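Local coordinates for fumarylacetoacetate hydrolase (Burkholderia xenovorans, PDB 5TI1), which probably hydrolyses fumarylacetoacetate to fumarate and acetoacetate, the last step of phenylalanine and tyrosine breakdown, using a bound magnesium ion, at residues Val194-Pro199 and Val434-Ile439; Thr198-Pro203 and Lys280-Thr285; Cys220-Ile225 and Arg408-Asp413; Asp224-Thr229 and Asp260-Asp265; Val256-Trp261 and Thr284-Trp289. One frame throughout, in Å; residues are numbered along the deposited sequence.

Interaction 1 (Val194-Pro199 and Val434-Ile439)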
# COMPACT_ATOMS: atom_id res chain seq x y z
N VAL B 194 6.56 -9.79 5.33
CA VAL B 194 6.50 -10.87 6.30
C VAL B 194 7.74 -10.81 7.19
O VAL B 194 8.78 -10.28 6.81
CB VAL B 194 6.40 -12.25 5.61
CG1 VAL B 194 5.16 -12.29 4.72
CG2 VAL B 194 7.65 -12.51 4.80
N VAL B 195 7.62 -11.42 8.37
CA VAL B 195 8.70 -11.39 9.35
C VAL B 195 9.75 -12.45 9.02
O VAL B 195 9.48 -13.45 8.37
CB VAL B 195 8.15 -11.57 10.78
CG1 VAL B 195 7.74 -13.01 11.03
CG2 VAL B 195 9.20 -11.11 11.84
N SER B 196 10.97 -12.20 9.51
CA SER B 196 12.09 -13.12 9.36
C SER B 196 11.70 -14.54 9.73
O SER B 196 11.00 -14.78 10.72
CB SER B 196 13.25 -12.64 10.24
OG SER B 196 14.38 -13.48 10.13
N GLY B 197 12.16 -15.50 8.92
CA GLY B 197 11.85 -16.91 9.09
C GLY B 197 10.74 -17.42 8.19
O GLY B 197 10.61 -18.64 8.03
N THR B 198 9.96 -16.54 7.61
CA THR B 198 8.87 -16.97 6.74
C THR B 198 9.47 -17.54 5.47
O THR B 198 10.27 -16.85 4.82
CB THR B 198 7.94 -15.81 6.40
OG1 THR B 198 7.53 -15.14 7.61
CG2 THR B 198 6.73 -16.32 5.66
N PRO B 199 9.15 -18.77 5.08
CA PRO B 199 9.63 -19.28 3.79
C PRO B 199 9.02 -18.49 2.65
O PRO B 199 7.89 -17.99 2.73
CB PRO B 199 9.14 -20.74 3.79
CG PRO B 199 8.00 -20.77 4.73
CD PRO B 199 8.32 -19.75 5.80
N VAL B 434 18.45 -10.64 12.77
CA VAL B 434 18.55 -11.20 11.43
C VAL B 434 17.22 -11.09 10.70
O VAL B 434 16.14 -11.07 11.31
CB VAL B 434 19.05 -12.66 11.43
CG1 VAL B 434 20.45 -12.77 12.03
CG2 VAL B 434 18.06 -13.59 12.12
N CYS B 435 17.33 -11.03 9.38
CA CYS B 435 16.22 -10.99 8.45
C CYS B 435 16.44 -12.15 7.48
O CYS B 435 17.15 -11.99 6.48
CB CYS B 435 16.19 -9.63 7.76
SG CYS B 435 15.15 -9.56 6.32
N ALA B 436 15.84 -13.31 7.77
CA ALA B 436 16.10 -14.54 7.03
C ALA B 436 14.87 -15.09 6.30
O ALA B 436 13.73 -14.95 6.75
CB ALA B 436 16.63 -15.65 7.97
N GLY B 437 15.13 -15.76 5.18
CA GLY B 437 14.09 -16.51 4.50
C GLY B 437 14.72 -17.61 3.68
O GLY B 437 15.84 -17.47 3.19
N GLU B 438 13.99 -18.71 3.54
CA GLU B 438 14.46 -19.86 2.77
C GLU B 438 13.48 -20.12 1.63
O GLU B 438 12.26 -20.04 1.81
CB GLU B 438 14.62 -21.08 3.68
CG GLU B 438 15.17 -22.31 3.00
CD GLU B 438 15.65 -23.37 3.99
OE1 GLU B 438 15.10 -24.48 4.00
OE2 GLU B 438 16.59 -23.08 4.76
N ILE B 439 14.01 -20.39 0.44
CA ILE B 439 13.21 -20.39 -0.78
C ILE B 439 12.56 -21.75 -0.98
O ILE B 439 13.22 -22.79 -0.92
CB ILE B 439 14.07 -20.01 -2.00
CG1 ILE B 439 14.65 -18.59 -1.83
CG2 ILE B 439 13.25 -20.15 -3.29
CD1 ILE B 439 13.62 -17.55 -1.47
O HOH W 1 12.31 -19.41 5.70
O HOH W 2 11.38 -14.48 5.14

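Interaction 2 (Thr198-Pro203 and Lys280-Thr285). With NA (sodium ion), chain L.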
# COMPACT_ATOMS: atom_id res chain seq x y z
N THR B 198 9.96 -16.54 7.61
CA THR B 198 8.87 -16.97 6.74
C THR B 198 9.47 -17.54 5.47
O THR B 198 10.27 -16.85 4.82
CB THR B 198 7.94 -15.81 6.40
OG1 THR B 198 7.53 -15.14 7.61
CG2 THR B 198 6.73 -16.32 5.66
N PRO B 199 9.15 -18.77 5.08
CA PRO B 199 9.63 -19.28 3.79
C PRO B 199 9.02 -18.49 2.65
O PRO B 199 7.89 -17.99 2.73
CB PRO B 199 9.14 -20.74 3.79
CG PRO B 199 8.00 -20.77 4.73
CD PRO B 199 8.32 -19.75 5.80
N VAL B 200 9.78 -18.40 1.56
CA VAL B 200 9.39 -17.59 0.41
C VAL B 200 9.31 -18.50 -0.79
O VAL B 200 10.30 -19.15 -1.15
CB VAL B 200 10.38 -16.45 0.15
CG1 VAL B 200 10.02 -15.73 -1.14
CG2 VAL B 200 10.39 -15.49 1.33
N ARG B 201 8.16 -18.54 -1.44
CA ARG B 201 7.99 -19.47 -2.54
C ARG B 201 8.41 -18.80 -3.83
O ARG B 201 7.99 -17.67 -4.11
CB ARG B 201 6.56 -19.98 -2.65
CG ARG B 201 6.49 -21.07 -3.71
CD ARG B 201 5.22 -21.87 -3.69
NE ARG B 201 4.93 -22.51 -2.41
CZ ARG B 201 5.35 -23.72 -2.04
NH1 ARG B 201 6.13 -24.45 -2.83
NH2 ARG B 201 5.00 -24.19 -0.85
N ARG B 202 9.25 -19.49 -4.60
CA ARG B 202 9.66 -19.02 -5.91
C ARG B 202 8.41 -18.73 -6.74
O ARG B 202 7.56 -19.62 -6.89
CB ARG B 202 10.54 -20.04 -6.62
CG ARG B 202 10.95 -19.65 -8.05
CD ARG B 202 11.82 -20.75 -8.71
NE ARG B 202 13.01 -21.05 -7.91
CZ ARG B 202 14.15 -20.38 -7.99
NH1 ARG B 202 14.27 -19.37 -8.84
NH2 ARG B 202 15.18 -20.72 -7.21
N PRO B 203 8.25 -17.51 -7.25
CA PRO B 203 7.04 -17.19 -8.02
C PRO B 203 7.08 -17.77 -9.42
O PRO B 203 8.13 -17.86 -10.06
CB PRO B 203 7.06 -15.65 -8.06
CG PRO B 203 8.54 -15.28 -7.90
CD PRO B 203 9.09 -16.33 -6.97
N LYS B 280 7.99 -7.96 -7.44
CA LYS B 280 8.35 -7.47 -6.11
C LYS B 280 7.40 -7.90 -5.02
O LYS B 280 7.82 -8.05 -3.87
CB LYS B 280 8.41 -5.94 -6.09
CG LYS B 280 9.40 -5.35 -7.05
CD LYS B 280 10.80 -5.59 -6.56
CE LYS B 280 11.71 -4.45 -6.96
NZ LYS B 280 13.07 -4.69 -6.39
N THR B 281 6.12 -8.06 -5.34
CA THR B 281 5.08 -8.13 -4.32
C THR B 281 4.85 -9.54 -3.80
O THR B 281 3.99 -9.71 -2.94
CB THR B 281 3.77 -7.59 -4.88
OG1 THR B 281 3.34 -8.44 -5.94
CG2 THR B 281 3.95 -6.15 -5.39
N PHE B 282 5.56 -10.55 -4.31
CA PHE B 282 5.33 -11.91 -3.82
C PHE B 282 5.89 -12.12 -2.41
O PHE B 282 5.44 -13.04 -1.72
CB PHE B 282 5.93 -12.94 -4.80
CG PHE B 282 7.43 -12.86 -4.93
CD1 PHE B 282 8.02 -12.05 -5.89
CD2 PHE B 282 8.25 -13.62 -4.11
CE1 PHE B 282 9.40 -11.98 -6.01
CE2 PHE B 282 9.62 -13.56 -4.22
CZ PHE B 282 10.20 -12.74 -5.17
N ALA B 283 6.82 -11.28 -1.97
CA ALA B 283 7.41 -11.40 -0.64
C ALA B 283 8.38 -10.25 -0.37
O ALA B 283 9.19 -9.90 -1.23
CB ALA B 283 8.17 -12.72 -0.48
N THR B 284 8.30 -9.68 0.83
CA THR B 284 9.31 -8.78 1.35
C THR B 284 9.50 -9.15 2.81
O THR B 284 8.51 -9.28 3.53
CB THR B 284 8.90 -7.31 1.19
OG1 THR B 284 8.72 -7.00 -0.20
CG2 THR B 284 9.96 -6.39 1.77
N THR B 285 10.74 -9.36 3.24
CA THR B 285 11.01 -9.82 4.60
C THR B 285 11.64 -8.69 5.41
O THR B 285 12.52 -7.98 4.92
CB THR B 285 11.93 -11.06 4.59
OG1 THR B 285 11.33 -12.09 3.81
CG2 THR B 285 12.15 -11.59 6.00
NA NA L . 9.87 -8.08 -2.61
O HOH W 2 11.38 -14.48 5.14

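Interaction 3 (Cys220-Ile225 and Arg408-Asp413)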
# COMPACT_ATOMS: atom_id res chain seq x y z
N CYS B 220 10.12 -18.43 -12.17
CA CYS B 220 11.18 -17.42 -12.16
C CYS B 220 12.57 -18.06 -12.17
O CYS B 220 12.85 -18.97 -11.38
CB CYS B 220 11.00 -16.55 -10.92
SG CYS B 220 12.46 -15.70 -10.41
N ARG B 221 13.43 -17.60 -13.07
CA ARG B 221 14.80 -18.09 -13.17
C ARG B 221 15.85 -17.11 -12.64
O ARG B 221 17.04 -17.44 -12.67
CB ARG B 221 15.15 -18.43 -14.63
CG ARG B 221 14.32 -19.56 -15.24
CD ARG B 221 14.58 -19.67 -16.74
NE ARG B 221 13.55 -20.46 -17.41
CZ ARG B 221 13.51 -20.67 -18.73
NH1 ARG B 221 14.43 -20.15 -19.53
NH2 ARG B 221 12.53 -21.40 -19.24
N LYS B 222 15.45 -15.93 -12.17
CA LYS B 222 16.39 -14.93 -11.67
C LYS B 222 15.85 -14.37 -10.35
O LYS B 222 15.50 -13.19 -10.24
CB LYS B 222 16.62 -13.82 -12.69
CG LYS B 222 17.42 -14.26 -13.90
CD LYS B 222 17.95 -13.06 -14.66
CE LYS B 222 18.76 -13.47 -15.86
NZ LYS B 222 19.28 -12.27 -16.54
N LEU B 223 15.78 -15.23 -9.35
CA LEU B 223 15.33 -14.84 -8.02
C LEU B 223 16.49 -14.22 -7.24
O LEU B 223 17.56 -14.82 -7.13
CB LEU B 223 14.77 -16.06 -7.29
CG LEU B 223 14.18 -15.81 -5.91
CD1 LEU B 223 12.97 -14.84 -6.02
CD2 LEU B 223 13.82 -17.14 -5.28
N ASP B 224 16.26 -13.03 -6.71
CA ASP B 224 17.35 -12.26 -6.12
C ASP B 224 16.89 -11.64 -4.81
O ASP B 224 15.70 -11.51 -4.54
CB ASP B 224 17.84 -11.18 -7.11
CG ASP B 224 19.24 -10.68 -6.80
OD1 ASP B 224 19.83 -11.14 -5.79
OD2 ASP B 224 19.76 -9.84 -7.56
N ILE B 225 17.88 -11.29 -3.98
CA ILE B 225 17.64 -10.46 -2.80
C ILE B 225 17.75 -9.00 -3.19
O ILE B 225 18.26 -8.67 -4.27
CB ILE B 225 18.65 -10.76 -1.68
CG1 ILE B 225 20.01 -10.16 -2.05
CG2 ILE B 225 18.72 -12.25 -1.39
CD1 ILE B 225 21.06 -10.30 -0.99
N ARG B 408 26.98 -19.58 -7.09
CA ARG B 408 25.66 -19.01 -7.25
C ARG B 408 25.69 -17.91 -8.29
O ARG B 408 26.59 -17.06 -8.27
CB ARG B 408 25.11 -18.47 -5.93
CG ARG B 408 24.61 -19.54 -4.97
CD ARG B 408 23.47 -20.34 -5.59
NE ARG B 408 22.94 -21.35 -4.67
CZ ARG B 408 23.46 -22.56 -4.51
NH1 ARG B 408 24.54 -22.93 -5.19
NH2 ARG B 408 22.89 -23.42 -3.66
N SER B 409 24.72 -17.93 -9.19
CA SER B 409 24.40 -16.74 -9.97
C SER B 409 23.22 -16.05 -9.31
O SER B 409 23.39 -15.01 -8.66
CB SER B 409 24.10 -17.10 -11.42
OG SER B 409 25.31 -17.40 -12.10
N PHE B 410 22.03 -16.64 -9.41
CA PHE B 410 20.88 -16.19 -8.65
C PHE B 410 20.52 -17.25 -7.61
O PHE B 410 21.19 -18.28 -7.49
CB PHE B 410 19.72 -15.84 -9.59
CG PHE B 410 19.98 -14.61 -10.41
CD1 PHE B 410 19.74 -13.34 -9.88
CD2 PHE B 410 20.53 -14.70 -11.67
CE1 PHE B 410 20.01 -12.19 -10.62
CE2 PHE B 410 20.80 -13.57 -12.42
CZ PHE B 410 20.54 -12.30 -11.89
N ILE B 411 19.48 -16.97 -6.82
CA ILE B 411 19.12 -17.84 -5.70
C ILE B 411 18.50 -19.14 -6.20
O ILE B 411 17.67 -19.14 -7.12
CB ILE B 411 18.15 -17.12 -4.74
CG1 ILE B 411 18.78 -15.85 -4.16
CG2 ILE B 411 17.73 -18.06 -3.62
CD1 ILE B 411 17.74 -14.94 -3.50
N GLU B 412 18.87 -20.24 -5.57
CA GLU B 412 18.35 -21.54 -5.93
C GLU B 412 17.42 -22.06 -4.84
O GLU B 412 17.41 -21.56 -3.71
CB GLU B 412 19.51 -22.51 -6.22
CG GLU B 412 19.87 -22.48 -7.70
CD GLU B 412 21.32 -22.70 -7.97
OE1 GLU B 412 21.79 -22.29 -9.05
OE2 GLU B 412 22.01 -23.29 -7.11
N ASP B 413 16.60 -23.05 -5.21
CA ASP B 413 15.63 -23.62 -4.27
C ASP B 413 16.35 -24.23 -3.07
O ASP B 413 17.40 -24.86 -3.21
CB ASP B 413 14.78 -24.68 -4.97
CG ASP B 413 13.83 -24.09 -6.02
OD1 ASP B 413 13.66 -22.85 -6.08
OD2 ASP B 413 13.23 -24.88 -6.77
O HOH W 3 16.89 -17.96 -9.28

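Interaction 4 (Asp224-Thr229 and Asp260-Asp265). With MG (magnesium ion), chain K; NA (sodium ion), chain L.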
# COMPACT_ATOMS: atom_id res chain seq x y z
N ASP B 224 16.26 -13.03 -6.71
CA ASP B 224 17.35 -12.26 -6.12
C ASP B 224 16.89 -11.64 -4.81
O ASP B 224 15.70 -11.51 -4.54
CB ASP B 224 17.84 -11.18 -7.11
CG ASP B 224 19.24 -10.68 -6.80
OD1 ASP B 224 19.83 -11.14 -5.79
OD2 ASP B 224 19.76 -9.84 -7.56
N ILE B 225 17.88 -11.29 -3.98
CA ILE B 225 17.64 -10.46 -2.80
C ILE B 225 17.75 -9.00 -3.19
O ILE B 225 18.26 -8.67 -4.27
CB ILE B 225 18.65 -10.76 -1.68
CG1 ILE B 225 20.01 -10.16 -2.05
CG2 ILE B 225 18.72 -12.25 -1.39
CD1 ILE B 225 21.06 -10.30 -0.99
N GLU B 226 17.31 -8.12 -2.30
CA GLU B 226 17.73 -6.73 -2.31
C GLU B 226 18.00 -6.36 -0.86
O GLU B 226 17.07 -6.27 -0.06
CB GLU B 226 16.69 -5.80 -2.94
CG GLU B 226 16.47 -6.09 -4.42
CD GLU B 226 16.01 -4.89 -5.21
OE1 GLU B 226 16.34 -4.79 -6.41
OE2 GLU B 226 15.31 -4.04 -4.63
N LEU B 227 19.29 -6.22 -0.53
CA LEU B 227 19.70 -5.83 0.81
C LEU B 227 19.32 -4.38 1.04
O LEU B 227 19.78 -3.49 0.31
CB LEU B 227 21.21 -6.01 0.98
CG LEU B 227 21.82 -5.25 2.16
CD1 LEU B 227 21.38 -5.85 3.48
CD2 LEU B 227 23.34 -5.27 2.07
N GLU B 228 18.49 -4.14 2.06
CA GLU B 228 18.00 -2.80 2.36
C GLU B 228 17.80 -2.65 3.86
O GLU B 228 17.81 -3.62 4.62
CB GLU B 228 16.67 -2.52 1.66
CG GLU B 228 16.66 -2.78 0.17
CD GLU B 228 15.40 -2.28 -0.49
OE1 GLU B 228 15.07 -2.75 -1.60
OE2 GLU B 228 14.75 -1.41 0.11
N THR B 229 17.59 -1.41 4.28
CA THR B 229 16.98 -1.13 5.57
C THR B 229 15.58 -0.55 5.35
O THR B 229 15.28 0.03 4.30
CB THR B 229 17.80 -0.14 6.39
OG1 THR B 229 17.74 1.12 5.75
CG2 THR B 229 19.27 -0.59 6.50
N ASP B 260 14.03 -7.08 0.04
CA ASP B 260 13.00 -6.91 -0.99
C ASP B 260 13.24 -7.94 -2.08
O ASP B 260 13.84 -7.67 -3.12
CB ASP B 260 13.03 -5.48 -1.54
CG ASP B 260 12.04 -5.28 -2.68
OD1 ASP B 260 11.04 -6.03 -2.75
OD2 ASP B 260 12.28 -4.37 -3.51
N TRP B 261 12.76 -9.17 -1.82
CA TRP B 261 12.90 -10.25 -2.79
C TRP B 261 12.42 -9.82 -4.17
O TRP B 261 11.35 -9.22 -4.31
CB TRP B 261 12.10 -11.48 -2.33
CG TRP B 261 12.40 -11.96 -0.94
CD1 TRP B 261 11.71 -11.65 0.20
CD2 TRP B 261 13.44 -12.86 -0.54
NE1 TRP B 261 12.28 -12.29 1.29
CE2 TRP B 261 13.34 -13.04 0.86
CE3 TRP B 261 14.46 -13.53 -1.23
CZ2 TRP B 261 14.19 -13.88 1.57
CZ3 TRP B 261 15.32 -14.35 -0.51
CH2 TRP B 261 15.18 -14.52 0.87
N SER B 262 13.22 -10.13 -5.18
CA SER B 262 12.98 -9.67 -6.55
C SER B 262 13.06 -10.84 -7.51
O SER B 262 14.01 -11.62 -7.45
CB SER B 262 13.98 -8.60 -6.95
OG SER B 262 13.75 -7.39 -6.22
N ALA B 263 12.08 -10.94 -8.41
CA ALA B 263 12.11 -11.87 -9.54
C ALA B 263 12.46 -11.05 -10.78
O ALA B 263 11.58 -10.44 -11.40
CB ALA B 263 10.78 -12.58 -9.69
N ARG B 264 13.75 -11.03 -11.14
CA ARG B 264 14.22 -10.02 -12.08
C ARG B 264 13.78 -10.29 -13.50
O ARG B 264 13.58 -9.34 -14.27
CB ARG B 264 15.74 -9.90 -12.02
CG ARG B 264 16.20 -9.58 -10.64
CD ARG B 264 17.52 -8.86 -10.63
NE ARG B 264 17.81 -8.47 -9.26
CZ ARG B 264 17.33 -7.38 -8.68
NH1 ARG B 264 16.53 -6.55 -9.35
NH2 ARG B 264 17.65 -7.12 -7.42
N ASP B 265 13.63 -11.56 -13.89
CA ASP B 265 13.13 -11.84 -15.23
C ASP B 265 11.65 -11.49 -15.35
O ASP B 265 11.22 -10.96 -16.38
CB ASP B 265 13.39 -13.30 -15.62
CG ASP B 265 12.99 -14.31 -14.55
OD1 ASP B 265 12.60 -13.92 -13.43
OD2 ASP B 265 13.07 -15.52 -14.83
MG MG K . 13.98 -2.72 -3.53
NA NA L . 9.87 -8.08 -2.61

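Interaction 5 (Val256-Trp261 and Thr284-Trp289). With NA (sodium ion), chain L; MG (magnesium ion), chain K.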
# COMPACT_ATOMS: atom_id res chain seq x y z
N VAL B 256 14.54 -1.34 10.68
CA VAL B 256 14.66 -2.79 10.59
C VAL B 256 15.53 -3.12 9.38
O VAL B 256 15.81 -2.26 8.54
CB VAL B 256 13.29 -3.48 10.47
CG1 VAL B 256 12.46 -3.27 11.72
CG2 VAL B 256 12.56 -2.99 9.21
N LEU B 257 15.95 -4.37 9.29
CA LEU B 257 16.53 -4.90 8.06
C LEU B 257 15.40 -5.34 7.13
O LEU B 257 14.35 -5.78 7.57
CB LEU B 257 17.45 -6.08 8.35
CG LEU B 257 18.59 -5.80 9.35
CD1 LEU B 257 19.34 -7.08 9.69
CD2 LEU B 257 19.54 -4.76 8.80
N LEU B 258 15.65 -5.23 5.82
CA LEU B 258 14.59 -5.43 4.82
C LEU B 258 15.19 -6.10 3.60
O LEU B 258 16.12 -5.57 2.98
CB LEU B 258 13.93 -4.09 4.45
CG LEU B 258 12.64 -4.12 3.61
CD1 LEU B 258 11.81 -2.82 3.80
CD2 LEU B 258 12.92 -4.32 2.13
N ASN B 259 14.66 -7.28 3.25
CA ASN B 259 15.04 -7.99 2.05
C ASN B 259 13.88 -7.91 1.07
O ASN B 259 12.86 -8.59 1.24
CB ASN B 259 15.40 -9.45 2.34
CG ASN B 259 15.88 -10.19 1.10
OD1 ASN B 259 15.91 -9.62 0.00
ND2 ASN B 259 16.28 -11.47 1.28
N ASP B 260 14.03 -7.08 0.04
CA ASP B 260 13.00 -6.91 -0.99
C ASP B 260 13.24 -7.94 -2.08
O ASP B 260 13.84 -7.67 -3.12
CB ASP B 260 13.03 -5.48 -1.54
CG ASP B 260 12.04 -5.28 -2.68
OD1 ASP B 260 11.04 -6.03 -2.75
OD2 ASP B 260 12.28 -4.37 -3.51
N TRP B 261 12.76 -9.17 -1.82
CA TRP B 261 12.90 -10.25 -2.79
C TRP B 261 12.42 -9.82 -4.17
O TRP B 261 11.35 -9.22 -4.31
CB TRP B 261 12.10 -11.48 -2.33
CG TRP B 261 12.40 -11.96 -0.94
CD1 TRP B 261 11.71 -11.65 0.20
CD2 TRP B 261 13.44 -12.86 -0.54
NE1 TRP B 261 12.28 -12.29 1.29
CE2 TRP B 261 13.34 -13.04 0.86
CE3 TRP B 261 14.46 -13.53 -1.23
CZ2 TRP B 261 14.19 -13.88 1.57
CZ3 TRP B 261 15.32 -14.35 -0.51
CH2 TRP B 261 15.18 -14.52 0.87
N THR B 284 8.30 -9.68 0.83
CA THR B 284 9.31 -8.78 1.35
C THR B 284 9.50 -9.15 2.81
O THR B 284 8.51 -9.28 3.53
CB THR B 284 8.90 -7.31 1.19
OG1 THR B 284 8.72 -7.00 -0.20
CG2 THR B 284 9.96 -6.39 1.77
N THR B 285 10.74 -9.36 3.24
CA THR B 285 11.01 -9.82 4.60
C THR B 285 11.64 -8.69 5.41
O THR B 285 12.52 -7.98 4.92
CB THR B 285 11.93 -11.06 4.59
OG1 THR B 285 11.33 -12.09 3.81
CG2 THR B 285 12.15 -11.59 6.00
N ILE B 286 11.19 -8.52 6.65
CA ILE B 286 11.88 -7.62 7.57
C ILE B 286 12.28 -8.37 8.84
O ILE B 286 11.67 -9.37 9.23
CB ILE B 286 11.06 -6.35 7.92
CG1 ILE B 286 9.75 -6.70 8.63
CG2 ILE B 286 10.81 -5.51 6.67
CD1 ILE B 286 9.00 -5.46 9.16
N SER B 287 13.34 -7.87 9.47
CA SER B 287 13.74 -8.35 10.77
C SER B 287 12.69 -7.96 11.81
O SER B 287 11.91 -7.02 11.61
CB SER B 287 15.11 -7.78 11.15
OG SER B 287 15.09 -6.37 11.12
N PRO B 288 12.64 -8.68 12.94
CA PRO B 288 11.54 -8.45 13.90
C PRO B 288 11.77 -7.33 14.91
O PRO B 288 10.79 -6.86 15.50
CB PRO B 288 11.41 -9.81 14.60
CG PRO B 288 12.79 -10.39 14.53
CD PRO B 288 13.39 -9.92 13.24
N TRP B 289 13.01 -6.90 15.14
CA TRP B 289 13.33 -5.92 16.18
C TRP B 289 13.49 -4.52 15.58
O TRP B 289 14.37 -4.28 14.74
CB TRP B 289 14.61 -6.31 16.92
CG TRP B 289 14.48 -7.56 17.74
CD1 TRP B 289 15.10 -8.76 17.51
CD2 TRP B 289 13.68 -7.75 18.92
NE1 TRP B 289 14.73 -9.68 18.46
CE2 TRP B 289 13.86 -9.08 19.34
CE3 TRP B 289 12.82 -6.92 19.65
CZ2 TRP B 289 13.22 -9.61 20.47
CZ3 TRP B 289 12.19 -7.44 20.77
CH2 TRP B 289 12.39 -8.77 21.17
NA NA L . 9.87 -8.08 -2.61
MG MG K . 13.98 -2.72 -3.53

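Interaction 1 (Val194-Pro199 and Val434-Ile439)
Ser196 and Gly197, the central residues of a type II beta turn from Val195 to Thr198, dock on strand 429-440, which continues past the contact at both ends. The direct hydrogen bonds are three. Ala436 N gives its hydrogen to Ser196 OG at 2.8 Å, and the same hydroxyl makes a weak bond to Val434 O; with OG anti to the backbone N (chi1 -179°), the short serine side chain reaches to the strand's backbone and takes the place of a backbone carbonyl. Gly197 N bonds Ala436 O at 2.7 Å, almost straight at 174°. Glycine suits this corner because a CB at its backbone angles would be jammed against the preceding carbonyl oxygen. The turn is closed internally by Thr198, whose OG1 and N both bond Val195 O. Pro199 CA makes a CA-H...O contact with Glu438 O at 3.4 Å. Water completes the junction. One molecule links Gly197 O to Glu438 N, and another donates to both Thr198 O, at 2.6 Å, and Ala436 O, at 2.9 Å.

Interaction 2 (Thr198-Pro203 and Lys280-Thr285)
The Phe282 ring has Pro203 over one face and Val200 at its edge. Pro203 CG stands 3.8 Å from the centroid of the Phe282 ring and only 8° off the normal, a CH-pi contact suited to the rigid proline ring, whose CG can sit squarely over the aromatic face. Val200 CG1 meets the rim in the ring plane, 3.8 Å from Phe282 CE2. That methyl, placed anti to the backbone N (chi1 174°), also touches Ala283 CB at 3.6 Å; the small alanine lets the branched valine come close. On the second subunit, Ser363 packs against both Pro203 and Phe282. Farther along, the water held by Thr198 O accepts from Thr285 OG1, which also receives a bond from Trp261 NE1. The 280-285 chain turns three of its oxygens to a sodium ion: Lys280 O and Ala283 O each bind at 2.4 Å, and Thr284 OG1 more loosely at 2.9 Å. Apolar packing thus joins strand 200-207 to a segment of the sodium site, which Asp260 and Trp261 complete.

Interaction 3 (Cys220-Ile225 and Arg408-Asp413)
Phe410 lies with one ring face against Lys222 and its edge toward Asp224. Its CG is anti to the carbonyl carbon (chi1 -69°), which lays the ring against the lysine. Lys222 CB stands 4.0 Å from the centroid of the Phe410 ring, 4° off the normal, in a CH-pi contact; beyond CG the lysine chain is extended, and its CD passes 3.7 Å from Phe410 CE2. A lysine suits this partly exposed position because its methylenes cover the aromatic ring while NZ goes on to bond Asn395 OD1. At the edge, Asp224 CB lies in the ring plane, and the aspartate carboxylate is turned 83° from the ring. That carboxylate is held from outside the contact by Leu389 N, Leu390 N and Arg264. Ile411 approaches Ile225 at about a right angle, its CD1 3.6 Å from Ile225 CG2. The backbones are tied by Ile411 N to Leu223 O at 2.9 Å, a bond nearly along the C=O axis, and by a water that donates to Ile411 O and accepts from Leu223 N. The loop between strands 407-408 and 416-424 is thereby fastened to the start of strand 223-233. Ile439 of strand 429-440 packs on Leu223 and Ile411, and Lys222 also touches helix 264-270.

Interaction 4 (Asp224-Thr229 and Asp260-Asp265)
Asp224 and Ser262 form an antiparallel hydrogen-bonded pair, each N bonded to the other's O, and a further backbone bond, Asp260 N to Glu226 O, joins strands 223-233 and 252-263 at the magnesium site. Three carboxylates of this contact bind the metal: Glu226 OE2 and Glu228 OE1 at 2.2 Å and Asp260 OD2 at 2.4 Å, with Asp153 as the fourth protein ligand. Both glutamates lie alongside Asp260 and point the same way, their carboxylates nearly perpendicular to its own. The other oxygen of Asp260, OD1, binds the sodium ion, so one aspartate bridges two cations. Arginine suits the second shell, since its planar donors can hold two acids in a salt-bridge network: Arg264 NE makes a salt bridge to Asp224 OD2 at 2.9 Å, and the positive charge probably offsets some of the local negative charge. Both acceptors sit at the guanidinium edge. Glu226, extended beyond CG, thus spans metal and arginine: its OE1 takes the second salt bridge, from Arg264 NH2 at 2.9 Å, through the anti lone pair, with an N-H...O angle of 168°.

Interaction 5 (Val256-Trp261 and Thr284-Trp289)
Neighbouring antiparallel strands 252-263 and 284-292, of the mixed sheet that also holds strands 223-233 and 193-195, meet here in a ladder running up to the two metal ions. Asn259 and Thr285 are a hydrogen-bonded pair, Asn259 N to Thr285 O at 2.8 Å, while Leu258 and Ile286 are a non-hydrogen-bonded pair. On the face of Leu258 and Ile286, branched chains suit the buried layer: Leu258 CG rests 3.8 Å from Ile286 CG2. Leu258 CD2 also meets the methyl of Thr284, whose hydroxyl is a sodium ligand. Ser287 N bonds Leu257 O, and in return its side chain acts as acceptor: with OG between the backbone N and the carbonyl carbon (chi1 57°), it takes Leu257 N at 2.8 Å. At the metal end Asp260 is the centre of an inverse gamma turn, beyond which Trp261 O reaches the sodium ion at 2.5 Å. The indole is tied to the neighbouring strand by Trp261 NE1 to Thr285 OG1, 2.7 Å, with the oxygen 1° from the ring plane and an N-H...O angle of 176°.

Interactions 4 and 5 share strand 252-263 and are wholly buried: backbone pairing, regular in interaction 5 and broken in interaction 4, brings carboxylate, carbonyl and hydroxyl ligands to the metals. Interaction 2 is buried as well, but its two segments meet through apolar groups and one water, and it shares the sodium ion with interactions 4 and 5. Interaction 1, partly exposed, supplements one backbone bond with a serine hydroxyl and two waters; it holds Thr198 and Pro199 in common with interaction 2. Interaction 3, largely buried, starts from the same strand as interaction 4 but uses an aromatic ring and aliphatic chains to fasten a loop. Arg202 joins interactions 2 and 3 by a salt bridge to Asp413.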